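Local atomic coordinates of Exo-poly-alpha-D-galacturonosidase (Thermotoga maritima, PDB entry 3JUR), a protein that probably hydrolyses polygalacturonate, the backbone of pectin, as a heat-active exo-acting polygalacturonase of glycosyl hydrolase family 28. Residues K9-I14 with L284-L289; R104-E109 with G302-G307; E169-G174 with E178-G183; M426-V429 with S434-E437. All coordinates share one frame; numbering follows the deposited sequence.

Contact 1. Residues K9-I14 with L284-L289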
loop_
_atom_site.group_PDB
_atom_site.type_symbol
_atom_site.label_atom_id
_atom_site.label_comp_id
_atom_site.label_asym_id
_atom_site.label_seq_id
_atom_site.Cartn_x
_atom_site.Cartn_y
_atom_site.Cartn_z
ATOM N N LYS D 9 -20.122 6.323 -25.346
ATOM C CA LYS D 9 -20.787 7.053 -26.438
ATOM C C LYS D 9 -20.004 6.965 -27.750
ATOM O O LYS D 9 -20.597 6.857 -28.821
ATOM C CB LYS D 9 -21.031 8.527 -26.074
ATOM C CG LYS D 9 -21.899 8.760 -24.840
ATOM C CD LYS D 9 -23.378 8.597 -25.144
ATOM C CE LYS D 9 -24.204 8.611 -23.868
ATOM N NZ LYS D 9 -25.638 8.297 -24.136
ATOM N N ILE D 10 -18.676 7.011 -27.669
ATOM C CA ILE D 10 -17.853 6.877 -28.867
ATOM C C ILE D 10 -17.956 5.455 -29.444
ATOM O O ILE D 10 -18.144 5.294 -30.651
ATOM C CB ILE D 10 -16.384 7.321 -28.625
ATOM C CG1 ILE D 10 -16.353 8.803 -28.233
ATOM C CG2 ILE D 10 -15.529 7.109 -29.887
ATOM C CD1 ILE D 10 -15.038 9.252 -27.638
ATOM N N GLU D 11 -17.870 4.442 -28.577
ATOM C CA GLU D 11 -18.023 3.043 -28.995
ATOM C C GLU D 11 -19.384 2.805 -29.674
ATOM O O GLU D 11 -19.470 2.091 -30.678
ATOM C CB GLU D 11 -17.782 2.073 -27.822
ATOM C CG GLU D 11 -18.221 0.631 -28.105
ATOM C CD GLU D 11 -17.523 -0.419 -27.247
ATOM O OE1 GLU D 11 -16.857 -0.050 -26.254
ATOM O OE2 GLU D 11 -17.644 -1.625 -27.568
ATOM N N GLU D 12 -20.427 3.439 -29.138
ATOM C CA GLU D 12 -21.778 3.394 -29.707
ATOM C C GLU D 12 -21.780 3.929 -31.126
ATOM O O GLU D 12 -22.286 3.287 -32.038
ATOM C CB GLU D 12 -22.710 4.281 -28.891
ATOM C CG GLU D 12 -23.923 3.595 -28.348
ATOM C CD GLU D 12 -23.711 3.175 -26.910
ATOM O OE1 GLU D 12 -22.988 2.178 -26.705
ATOM O OE2 GLU D 12 -24.246 3.850 -26.001
ATOM N N GLU D 13 -21.220 5.127 -31.279
ATOM C CA GLU D 13 -21.133 5.831 -32.550
ATOM C C GLU D 13 -20.405 5.000 -33.611
ATOM O O GLU D 13 -20.876 4.896 -34.748
ATOM C CB GLU D 13 -20.459 7.195 -32.327
ATOM C CG GLU D 13 -20.090 7.976 -33.590
ATOM C CD GLU D 13 -21.290 8.488 -34.377
ATOM O OE1 GLU D 13 -22.428 8.463 -33.859
ATOM O OE2 GLU D 13 -21.083 8.920 -35.533
ATOM N N ILE D 14 -19.271 4.408 -33.233
ATOM C CA ILE D 14 -18.531 3.515 -34.120
ATOM C C ILE D 14 -19.391 2.324 -34.558
ATOM O O ILE D 14 -19.511 2.048 -35.755
ATOM C CB ILE D 14 -17.200 3.009 -33.476
ATOM C CG1 ILE D 14 -16.294 4.194 -33.123
ATOM C CG2 ILE D 14 -16.474 2.067 -34.435
ATOM C CD1 ILE D 14 -15.193 3.892 -32.129
ATOM N N LEU D 284 -12.506 1.420 -33.106
ATOM C CA LEU D 284 -12.797 0.608 -31.940
ATOM C C LEU D 284 -11.928 -0.646 -31.976
ATOM O O LEU D 284 -11.955 -1.400 -32.949
ATOM C CB LEU D 284 -14.293 0.253 -31.885
ATOM C CG LEU D 284 -14.804 -0.611 -30.729
ATOM C CD1 LEU D 284 -14.574 0.080 -29.371
ATOM C CD2 LEU D 284 -16.274 -0.916 -30.929
ATOM N N VAL D 285 -11.136 -0.836 -30.923
ATOM C CA VAL D 285 -10.247 -1.992 -30.790
ATOM C C VAL D 285 -10.645 -2.733 -29.509
ATOM O O VAL D 285 -10.413 -2.228 -28.406
ATOM C CB VAL D 285 -8.766 -1.536 -30.712
ATOM C CG1 VAL D 285 -7.801 -2.736 -30.624
ATOM C CG2 VAL D 285 -8.423 -0.651 -31.915
ATOM N N ARG D 286 -11.266 -3.906 -29.641
ATOM C CA ARG D 286 -11.790 -4.591 -28.452
ATOM C C ARG D 286 -11.640 -6.112 -28.492
ATOM O O ARG D 286 -11.629 -6.722 -29.574
ATOM C CB ARG D 286 -13.262 -4.212 -28.225
ATOM C CG ARG D 286 -14.194 -4.716 -29.311
ATOM C CD ARG D 286 -15.630 -4.274 -29.076
ATOM N NE ARG D 286 -16.553 -5.006 -29.932
ATOM C CZ ARG D 286 -17.866 -4.787 -29.979
ATOM N NH1 ARG D 286 -18.412 -3.836 -29.235
ATOM N NH2 ARG D 286 -18.631 -5.512 -30.788
ATOM N N ASP D 287 -11.551 -6.714 -27.302
ATOM C CA ASP D 287 -11.522 -8.178 -27.140
ATOM C C ASP D 287 -10.394 -8.879 -27.916
ATOM O O ASP D 287 -10.562 -10.020 -28.368
ATOM C CB ASP D 287 -12.881 -8.807 -27.528
ATOM C CG ASP D 287 -14.062 -8.132 -26.850
ATOM O OD1 ASP D 287 -14.015 -7.906 -25.618
ATOM O OD2 ASP D 287 -15.048 -7.838 -27.558
ATOM N N ASN D 288 -9.260 -8.202 -28.068
ATOM C CA ASN D 288 -8.106 -8.767 -28.765
ATOM C C ASN D 288 -7.075 -9.336 -27.812
ATOM O O ASN D 288 -7.062 -9.003 -26.620
ATOM C CB ASN D 288 -7.429 -7.721 -29.650
ATOM C CG ASN D 288 -8.359 -7.153 -30.687
ATOM O OD1 ASN D 288 -8.718 -7.826 -31.654
ATOM N ND2 ASN D 288 -8.749 -5.902 -30.502
ATOM N N LEU D 289 -6.203 -10.183 -28.358
ATOM C CA LEU D 289 -5.157 -10.827 -27.586
ATOM C C LEU D 289 -3.810 -10.686 -28.286
ATOM O O LEU D 289 -3.636 -11.151 -29.413
ATOM C CB LEU D 289 -5.495 -12.305 -27.345
ATOM C CG LEU D 289 -4.457 -13.191 -26.643
ATOM C CD1 LEU D 289 -4.122 -12.665 -25.228
ATOM C CD2 LEU D 289 -4.907 -14.647 -26.598
#
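Glu11 OE2 takes a hydrogen bond from Arg286 NH1 over 2.9 Å, the charged part of the contact. The donor arrives almost end-on to the C-O bond, and the oxygen lies in the guanidinium plane, so the arginine is met at its edge. The carboxylate itself is turned 54° against that plane. Only OE2 pairs with Arg286; OE1 forms a salt bridge with Arg315 on the next strand. Arg286 likewise has a second acid, Glu252, at NE. In a right-handed parallel beta-helix, as expected for this family, these partners sit on successive coils: strand 280-291 lies between strands 249-252 and 309-320, and helix 6-16 packs across them, the axis of its 9-14 part at 105° to that of strand 284-286. Below the ion pair the contact is apolar. With CG anti to the backbone N (chi1 167°) and an extended chain, Glu11 reaches over Leu284, whose CD1 lies 3.7 Å from Glu11 CD and whose CD2 is 3.8 Å from Glu11 CG. One helical turn on, Ile14 presents both CD1 and CG2 to Leu284 CB, each at 3.8 Å, while Leu15 of the same helix also touches Leu284.

Contact 2. Residues R104-E109 with G302-G307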
loop_
_atom_site.group_PDB
_atom_site.type_symbol
_atom_site.label_atom_id
_atom_site.label_comp_id
_atom_site.label_asym_id
_atom_site.label_seq_id
_atom_site.Cartn_x
_atom_site.Cartn_y
_atom_site.Cartn_z
ATOM N N ARG D 104 1.571 3.503 -50.371
ATOM C CA ARG D 104 2.089 4.374 -49.334
ATOM C C ARG D 104 3.271 3.702 -48.646
ATOM O O ARG D 104 3.268 2.487 -48.455
ATOM C CB ARG D 104 0.969 4.691 -48.334
ATOM C CG ARG D 104 0.978 6.127 -47.841
ATOM C CD ARG D 104 -0.134 6.416 -46.851
ATOM N NE ARG D 104 -1.205 7.194 -47.462
ATOM C CZ ARG D 104 -1.945 8.091 -46.820
ATOM N NH1 ARG D 104 -1.732 8.349 -45.531
ATOM N NH2 ARG D 104 -2.898 8.740 -47.472
ATOM N N PHE D 105 4.293 4.476 -48.299
ATOM C CA PHE D 105 5.402 3.951 -47.501
ATOM C C PHE D 105 5.668 4.842 -46.295
ATOM O O PHE D 105 6.023 6.011 -46.440
ATOM C CB PHE D 105 6.679 3.784 -48.338
ATOM C CG PHE D 105 7.769 2.999 -47.640
ATOM C CD1 PHE D 105 7.884 1.626 -47.831
ATOM C CD2 PHE D 105 8.673 3.635 -46.785
ATOM C CE1 PHE D 105 8.886 0.900 -47.195
ATOM C CE2 PHE D 105 9.675 2.917 -46.139
ATOM C CZ PHE D 105 9.782 1.544 -46.348
ATOM N N GLU D 106 5.491 4.269 -45.109
ATOM C CA GLU D 106 5.646 4.980 -43.828
ATOM C C GLU D 106 5.050 6.392 -43.847
ATOM O O GLU D 106 5.711 7.377 -43.490
ATOM C CB GLU D 106 7.110 4.954 -43.356
ATOM C CG GLU D 106 7.584 3.537 -42.996
ATOM C CD GLU D 106 9.006 3.478 -42.451
ATOM O OE1 GLU D 106 9.880 4.238 -42.924
ATOM O OE2 GLU D 106 9.255 2.646 -41.555
ATOM N N GLY D 107 3.790 6.466 -44.281
ATOM C CA GLY D 107 3.005 7.697 -44.230
ATOM C C GLY D 107 3.110 8.647 -45.415
ATOM O O GLY D 107 2.494 9.715 -45.402
ATOM N N ILE D 108 3.881 8.280 -46.435
ATOM C CA ILE D 108 3.994 9.117 -47.639
ATOM C C ILE D 108 3.553 8.346 -48.891
ATOM O O ILE D 108 4.018 7.227 -49.138
ATOM C CB ILE D 108 5.430 9.710 -47.825
ATOM C CG1 ILE D 108 5.824 10.588 -46.628
ATOM C CG2 ILE D 108 5.524 10.531 -49.128
ATOM C CD1 ILE D 108 7.309 10.869 -46.516
ATOM N N GLU D 109 2.649 8.954 -49.662
ATOM C CA GLU D 109 2.132 8.355 -50.892
ATOM C C GLU D 109 3.191 8.286 -51.984
ATOM O O GLU D 109 4.025 9.183 -52.115
ATOM C CB GLU D 109 0.929 9.143 -51.411
ATOM C CG GLU D 109 -0.308 9.044 -50.533
ATOM C CD GLU D 109 -1.552 9.583 -51.214
ATOM O OE1 GLU D 109 -2.659 9.069 -50.931
ATOM O OE2 GLU D 109 -1.421 10.516 -52.031
ATOM N N GLY D 302 0.564 6.866 -33.953
ATOM C CA GLY D 302 1.718 7.512 -34.589
ATOM C C GLY D 302 2.775 6.541 -35.098
ATOM O O GLY D 302 2.553 5.330 -35.098
ATOM N N SER D 303 3.939 7.042 -35.512
ATOM C CA SER D 303 4.305 8.463 -35.426
ATOM C C SER D 303 3.747 9.286 -36.584
ATOM O O SER D 303 3.768 10.517 -36.552
ATOM C CB SER D 303 5.821 8.610 -35.413
ATOM O OG SER D 303 6.355 8.386 -36.712
ATOM N N GLU D 304 3.271 8.597 -37.616
ATOM C CA GLU D 304 2.698 9.268 -38.769
ATOM C C GLU D 304 1.250 9.625 -38.442
ATOM O O GLU D 304 0.328 8.919 -38.826
ATOM C CB GLU D 304 2.791 8.388 -40.016
ATOM C CG GLU D 304 4.216 7.919 -40.352
ATOM C CD GLU D 304 4.541 6.525 -39.822
ATOM O OE1 GLU D 304 4.010 6.125 -38.762
ATOM O OE2 GLU D 304 5.333 5.819 -40.475
ATOM N N MET D 305 1.066 10.729 -37.725
ATOM C CA MET D 305 -0.262 11.163 -37.307
ATOM C C MET D 305 -0.529 12.613 -37.728
ATOM O O MET D 305 -1.350 13.307 -37.118
ATOM C CB MET D 305 -0.447 10.969 -35.787
ATOM C CG MET D 305 0.766 11.351 -34.925
ATOM S SD MET D 305 1.412 13.002 -35.273
ATOM C CE MET D 305 0.300 13.986 -34.275
ATOM N N SER D 306 0.156 13.054 -38.786
ATOM C CA SER D 306 0.091 14.447 -39.247
ATOM C C SER D 306 -1.302 14.882 -39.713
ATOM O O SER D 306 -1.597 16.072 -39.763
ATOM C CB SER D 306 1.107 14.686 -40.368
ATOM O OG SER D 306 2.429 14.470 -39.902
ATOM N N GLY D 307 -2.144 13.914 -40.067
ATOM C CA GLY D 307 -3.525 14.192 -40.449
ATOM C C GLY D 307 -4.454 14.263 -39.249
ATOM O O GLY D 307 -5.608 14.676 -39.376
#
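One face of the flat Glu106-Gly107 peptide is covered by the side chain of Glu304, whose CG and OE2 both stand more than 3 Å above that plane. OE2 is 3.4 Å from Glu106 C and 3.5 Å from Glu106 CB. The two carboxylates are turned 64° apart and do not meet, their OE2 atoms staying 5.2 Å from each other. Glu304 OE2 and Glu106 O, at 3.4 Å, are both acceptors and cannot bond to one another; Arg269 reconciles them, giving NH1 to the carboxylate and NE to the carbonyl. Glu304 OE1 forms a salt bridge with Lys266, so basic partners serve both oxygens and would be expected to favour the charged form. A bend at chi2 (96°) turns the carboxylate across the peptide, while the backbone of Glu304 forms the centre of an inverse gamma turn. Opposite it, Phe105 to Ile108 make a type I' turn, with Ile108 N 3.1 Å from Phe105 O, and Gly107 CA comes 4.1 Å from Glu304 CG. This turn joins strands 103-105 and 108-112 as a beta-hairpin with a two-residue loop beside helix 161-173, which Phe105 and Ile108 touch, and helix 270-276; the partner loop follows strand 299-301 and precedes strand 309-320.

Contact 3. Residues E169-G174 with E178-G183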
loop_
_atom_site.group_PDB
_atom_site.type_symbol
_atom_site.label_atom_id
_atom_site.label_comp_id
_atom_site.label_asym_id
_atom_site.label_seq_id
_atom_site.Cartn_x
_atom_site.Cartn_y
_atom_site.Cartn_z
ATOM N N GLU D 169 12.033 14.042 -49.162
ATOM C CA GLU D 169 12.384 15.278 -49.867
ATOM C C GLU D 169 11.383 15.647 -50.960
ATOM O O GLU D 169 11.013 16.812 -51.089
ATOM C CB GLU D 169 13.806 15.200 -50.420
ATOM C CG GLU D 169 14.845 15.735 -49.447
ATOM C CD GLU D 169 16.234 15.155 -49.664
ATOM O OE1 GLU D 169 16.711 15.133 -50.821
ATOM O OE2 GLU D 169 16.854 14.729 -48.664
ATOM N N MET D 170 10.932 14.648 -51.718
ATOM C CA MET D 170 9.902 14.838 -52.743
ATOM C C MET D 170 8.599 15.368 -52.145
ATOM O O MET D 170 8.009 16.307 -52.674
ATOM C CB MET D 170 9.633 13.533 -53.494
ATOM C CG MET D 170 10.725 13.118 -54.458
ATOM S SD MET D 170 10.556 11.382 -54.940
ATOM C CE MET D 170 11.663 11.337 -56.357
ATOM N N ALA D 171 8.160 14.770 -51.040
ATOM C CA ALA D 171 6.942 15.206 -50.364
ATOM C C ALA D 171 7.074 16.649 -49.884
ATOM O O ALA D 171 6.150 17.451 -50.059
ATOM C CB ALA D 171 6.604 14.276 -49.214
ATOM N N GLU D 172 8.230 16.982 -49.307
ATOM C CA GLU D 172 8.521 18.358 -48.893
ATOM C C GLU D 172 8.375 19.380 -50.025
ATOM O O GLU D 172 7.809 20.453 -49.807
ATOM C CB GLU D 172 9.911 18.473 -48.260
ATOM C CG GLU D 172 9.898 18.722 -46.757
ATOM C CD GLU D 172 9.084 19.954 -46.354
ATOM O OE1 GLU D 172 8.188 19.820 -45.493
ATOM O OE2 GLU D 172 9.328 21.049 -46.902
ATOM N N ARG D 173 8.882 19.036 -51.216
ATOM C CA ARG D 173 8.803 19.903 -52.407
ATOM C C ARG D 173 7.359 20.203 -52.775
ATOM O O ARG D 173 7.009 21.338 -53.092
ATOM C CB ARG D 173 9.456 19.244 -53.633
ATOM C CG ARG D 173 10.891 18.780 -53.485
ATOM C CD ARG D 173 11.896 19.853 -53.887
ATOM N NE ARG D 173 13.274 19.358 -53.850
ATOM C CZ ARG D 173 13.945 19.053 -52.736
ATOM N NH1 ARG D 173 13.378 19.175 -51.537
ATOM N NH2 ARG D 173 15.194 18.612 -52.821
ATOM N N GLY D 174 6.527 19.168 -52.731
ATOM C CA GLY D 174 5.181 19.234 -53.267
ATOM C C GLY D 174 5.099 18.467 -54.571
ATOM O O GLY D 174 4.111 18.580 -55.294
ATOM N N GLU D 178 2.093 11.225 -58.757
ATOM C CA GLU D 178 2.297 10.559 -60.051
ATOM C C GLU D 178 3.762 10.577 -60.480
ATOM O O GLU D 178 4.174 9.794 -61.335
ATOM C CB GLU D 178 1.443 11.218 -61.148
ATOM C CG GLU D 178 -0.077 11.098 -60.967
ATOM C CD GLU D 178 -0.649 12.024 -59.884
ATOM O OE1 GLU D 178 -1.794 11.782 -59.446
ATOM O OE2 GLU D 178 0.034 12.990 -59.467
ATOM N N GLU D 179 4.539 11.476 -59.882
ATOM C CA GLU D 179 5.951 11.640 -60.223
ATOM C C GLU D 179 6.888 11.024 -59.178
ATOM O O GLU D 179 8.111 11.093 -59.308
ATOM C CB GLU D 179 6.272 13.121 -60.455
ATOM C CG GLU D 179 5.473 13.740 -61.600
ATOM C CD GLU D 179 5.715 15.229 -61.780
ATOM O OE1 GLU D 179 6.610 15.793 -61.110
ATOM O OE2 GLU D 179 5.000 15.838 -62.602
ATOM N N ARG D 180 6.303 10.407 -58.155
ATOM C CA ARG D 180 7.064 9.715 -57.122
ATOM C C ARG D 180 7.108 8.227 -57.446
ATOM O O ARG D 180 6.428 7.418 -56.806
ATOM C CB ARG D 180 6.435 9.938 -55.743
ATOM C CG ARG D 180 6.316 11.388 -55.327
ATOM C CD ARG D 180 5.726 11.488 -53.934
ATOM N NE ARG D 180 5.182 12.814 -53.665
ATOM C CZ ARG D 180 4.338 13.093 -52.675
ATOM N NH1 ARG D 180 3.928 12.135 -51.848
ATOM N NH2 ARG D 180 3.898 14.334 -52.509
ATOM N N VAL D 181 7.915 7.875 -58.440
ATOM C CA VAL D 181 7.951 6.512 -58.963
ATOM C C VAL D 181 9.176 5.759 -58.449
ATOM O O VAL D 181 10.313 6.188 -58.658
ATOM C CB VAL D 181 7.912 6.496 -60.518
ATOM C CG1 VAL D 181 7.920 5.064 -61.061
ATOM C CG2 VAL D 181 6.692 7.253 -61.028
ATOM N N PHE D 182 8.931 4.639 -57.779
ATOM C CA PHE D 182 10.007 3.802 -57.253
ATOM C C PHE D 182 9.965 2.412 -57.893
ATOM O O PHE D 182 10.146 2.292 -59.102
ATOM C CB PHE D 182 9.978 3.780 -55.711
ATOM C CG PHE D 182 10.328 5.108 -55.091
ATOM C CD1 PHE D 182 11.612 5.350 -54.614
ATOM C CD2 PHE D 182 9.391 6.136 -55.030
ATOM C CE1 PHE D 182 11.951 6.588 -54.066
ATOM C CE2 PHE D 182 9.723 7.377 -54.486
ATOM C CZ PHE D 182 11.004 7.602 -54.002
ATOM N N GLY D 183 9.723 1.369 -57.105
ATOM C CA GLY D 183 9.697 0.012 -57.645
ATOM C C GLY D 183 11.073 -0.473 -58.056
ATOM O O GLY D 183 12.003 -0.467 -57.243
#
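Met170, whose carbonyl O takes part in the Schellman motif that ends helix 161-173, meets Phe182 in a Met-aromatic contact; Gly174 is the positive-phi C-prime residue of that motif. The sulfur, Met170 SD, stands 5.0 Å from the centroid of the Phe182 ring and 68° off the ring normal, an oblique approach in which CZ is nearest at 3.9 Å. The two side chains come from opposite directions; chi1 of Met170 (-73°) sets the direction and the extended chain (chi2 164°) carries the sulfur to the ring. Phe182 is further enclosed by Leu167 and Asp163 of the helix and by an edge-to-face ring, His186. Beside this pair the buried Arg180 lies along the helix end, Met170 SD touching its CG at 4.3 Å. The solvent side is loose: Glu172 and Arg173 on the helix, and Glu178, Glu179 and Val181 on the returning chain, are exposed and leave the packing to the inner residues. Polar needs of Arg180 are met by Asp272 and the carbonyl of Glu109 at NH1 and by Thr175 O at NH2, so the guanidinium ties the helix terminus to the hairpin of strands 103-105 and 108-112 and to helix 270-276. Over one face of that guanidinium, offset toward its rim, sits Ala171 CA, 3.8 Å from Arg180 NH2.

Contact 4. Residues M426-V429 with S434-E437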
loop_
_atom_site.group_PDB
_atom_site.type_symbol
_atom_site.label_atom_id
_atom_site.label_comp_id
_atom_site.label_asym_id
_atom_site.label_seq_id
_atom_site.Cartn_x
_atom_site.Cartn_y
_atom_site.Cartn_z
ATOM N N MET D 426 -4.047 11.339 -11.824
ATOM C CA MET D 426 -4.348 9.960 -11.433
ATOM C C MET D 426 -5.389 9.968 -10.313
ATOM O O MET D 426 -5.298 10.768 -9.377
ATOM C CB MET D 426 -3.082 9.218 -10.993
ATOM C CG MET D 426 -1.944 9.263 -12.023
ATOM S SD MET D 426 -0.586 8.117 -11.706
ATOM C CE MET D 426 -1.237 6.624 -12.427
ATOM N N GLU D 427 -6.395 9.105 -10.437
ATOM C CA GLU D 427 -7.450 8.988 -9.434
ATOM C C GLU D 427 -7.675 7.515 -9.093
ATOM O O GLU D 427 -7.874 6.709 -9.987
ATOM C CB GLU D 427 -8.742 9.650 -9.931
ATOM C CG GLU D 427 -8.600 11.154 -10.187
ATOM C CD GLU D 427 -9.921 11.867 -10.455
ATOM O OE1 GLU D 427 -10.995 11.226 -10.376
ATOM O OE2 GLU D 427 -9.877 13.086 -10.748
ATOM N N ASN D 428 -7.629 7.172 -7.802
ATOM C CA ASN D 428 -7.768 5.782 -7.348
ATOM C C ASN D 428 -6.809 4.815 -8.085
ATOM O O ASN D 428 -7.245 3.893 -8.796
ATOM C CB ASN D 428 -9.243 5.318 -7.439
ATOM C CG ASN D 428 -9.454 3.904 -6.902
ATOM O OD1 ASN D 428 -8.853 3.519 -5.896
ATOM N ND2 ASN D 428 -10.312 3.120 -7.577
ATOM N N VAL D 429 -5.504 5.053 -7.924
ATOM C CA VAL D 429 -4.469 4.221 -8.566
ATOM C C VAL D 429 -3.550 3.558 -7.546
ATOM O O VAL D 429 -3.257 4.123 -6.490
ATOM C CB VAL D 429 -3.574 5.005 -9.575
ATOM C CG1 VAL D 429 -4.382 5.511 -10.763
ATOM C CG2 VAL D 429 -2.848 6.153 -8.870
ATOM N N SER D 434 2.110 1.677 -3.866
ATOM C CA SER D 434 1.662 2.980 -3.376
ATOM C C SER D 434 0.246 3.268 -3.859
ATOM O O SER D 434 -0.028 3.222 -5.055
ATOM C CB SER D 434 2.603 4.099 -3.846
ATOM O OG SER D 434 3.762 4.178 -3.038
ATOM N N ARG D 435 -0.642 3.563 -2.920
ATOM C CA ARG D 435 -2.014 3.897 -3.242
ATOM C C ARG D 435 -2.165 5.410 -3.318
ATOM O O ARG D 435 -1.768 6.127 -2.402
ATOM C CB ARG D 435 -2.962 3.341 -2.175
ATOM C CG ARG D 435 -4.262 2.803 -2.744
ATOM C CD ARG D 435 -5.449 3.085 -1.834
ATOM N NE ARG D 435 -6.210 4.251 -2.292
ATOM C CZ ARG D 435 -7.231 4.186 -3.148
ATOM N NH1 ARG D 435 -7.616 3.010 -3.632
ATOM N NH2 ARG D 435 -7.873 5.292 -3.517
ATOM N N PHE D 436 -2.738 5.890 -4.412
ATOM C CA PHE D 436 -3.040 7.305 -4.539
ATOM C C PHE D 436 -4.520 7.491 -4.798
ATOM O O PHE D 436 -5.026 7.053 -5.835
ATOM C CB PHE D 436 -2.232 7.930 -5.681
ATOM C CG PHE D 436 -0.746 7.840 -5.492
ATOM C CD1 PHE D 436 -0.071 8.778 -4.716
ATOM C CD2 PHE D 436 -0.021 6.811 -6.083
ATOM C CE1 PHE D 436 1.297 8.695 -4.537
ATOM C CE2 PHE D 436 1.353 6.721 -5.911
ATOM C CZ PHE D 436 2.017 7.664 -5.136
ATOM N N GLU D 437 -5.216 8.127 -3.858
ATOM C CA GLU D 437 -6.571 8.597 -4.117
ATOM C C GLU D 437 -6.526 9.653 -5.225
ATOM O O GLU D 437 -7.315 9.589 -6.167
ATOM C CB GLU D 437 -7.228 9.163 -2.853
ATOM C CG GLU D 437 -8.681 9.632 -3.065
ATOM C CD GLU D 437 -9.229 10.463 -1.905
ATOM O OE1 GLU D 437 -9.059 10.047 -0.736
ATOM O OE2 GLU D 437 -9.837 11.535 -2.166
#
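A G1 beta bulge opens the antiparallel hairpin of strands 429-431 and 434-436, close to the C-terminal end of the beta-helix: Asn428 and Val429 both face the single residue Phe436. Val429 and Phe436 form a hydrogen-bonded antiparallel pair, Val429 N giving to Phe436 O at 2.9 Å and Phe436 N returning to Val429 O at 2.8 Å, the latter nearly straight (176°). The extra residue shifts the next bond by one position, so that Asn428 N donates to Glu437 O at 2.9 Å, approaching from 43° out of the carbonyl plane. Positive backbone angles at Asn428 fit the first bulge position. Its side chain, CG anti to the backbone N (chi1 -177°), is directed at Arg435, where OD1 accepts a short bond of 2.6 Å from NH1 and a weak one of 3.1 Å from NH2. Behind the strands, Val429 CG2 packs on Phe436 CB at 3.7 Å, with Ile405 of strand 400-406 also against Val429. At Ser434 the hairpin meets another chain: Ser434 OG hydrogen-bonds with Arg435 N of the third subunit. Because Asp407 takes ND2 while Arg435 holds OD1, the Asn428 amide is fixed in rotation by an acceptor and a cation, which should hold the bulge in place.

From the N terminus, residues 9-14 on helix 6-16 open the longest loop, which contact 1 closes 270 residues later by laying that helix on strand 280-291. Contact 2 starts inside it, at the 104-109 hairpin, but ends at 302-307 beyond it, so the two loops cross. Contact 3, a short return after helix 161-173, is nested inside both. It also touches contact 2, where Ile108 CG2 packs on Ala171 CB at 3.9 Å, joining the hairpin to the helix end. Contact 4 follows in series near the C terminus, its centre about 50 Å from that of contact 3. Contacts 1 and 4 reach strands of the beta-helix wall, whereas contacts 2 and 3 tie together the structures projecting from it.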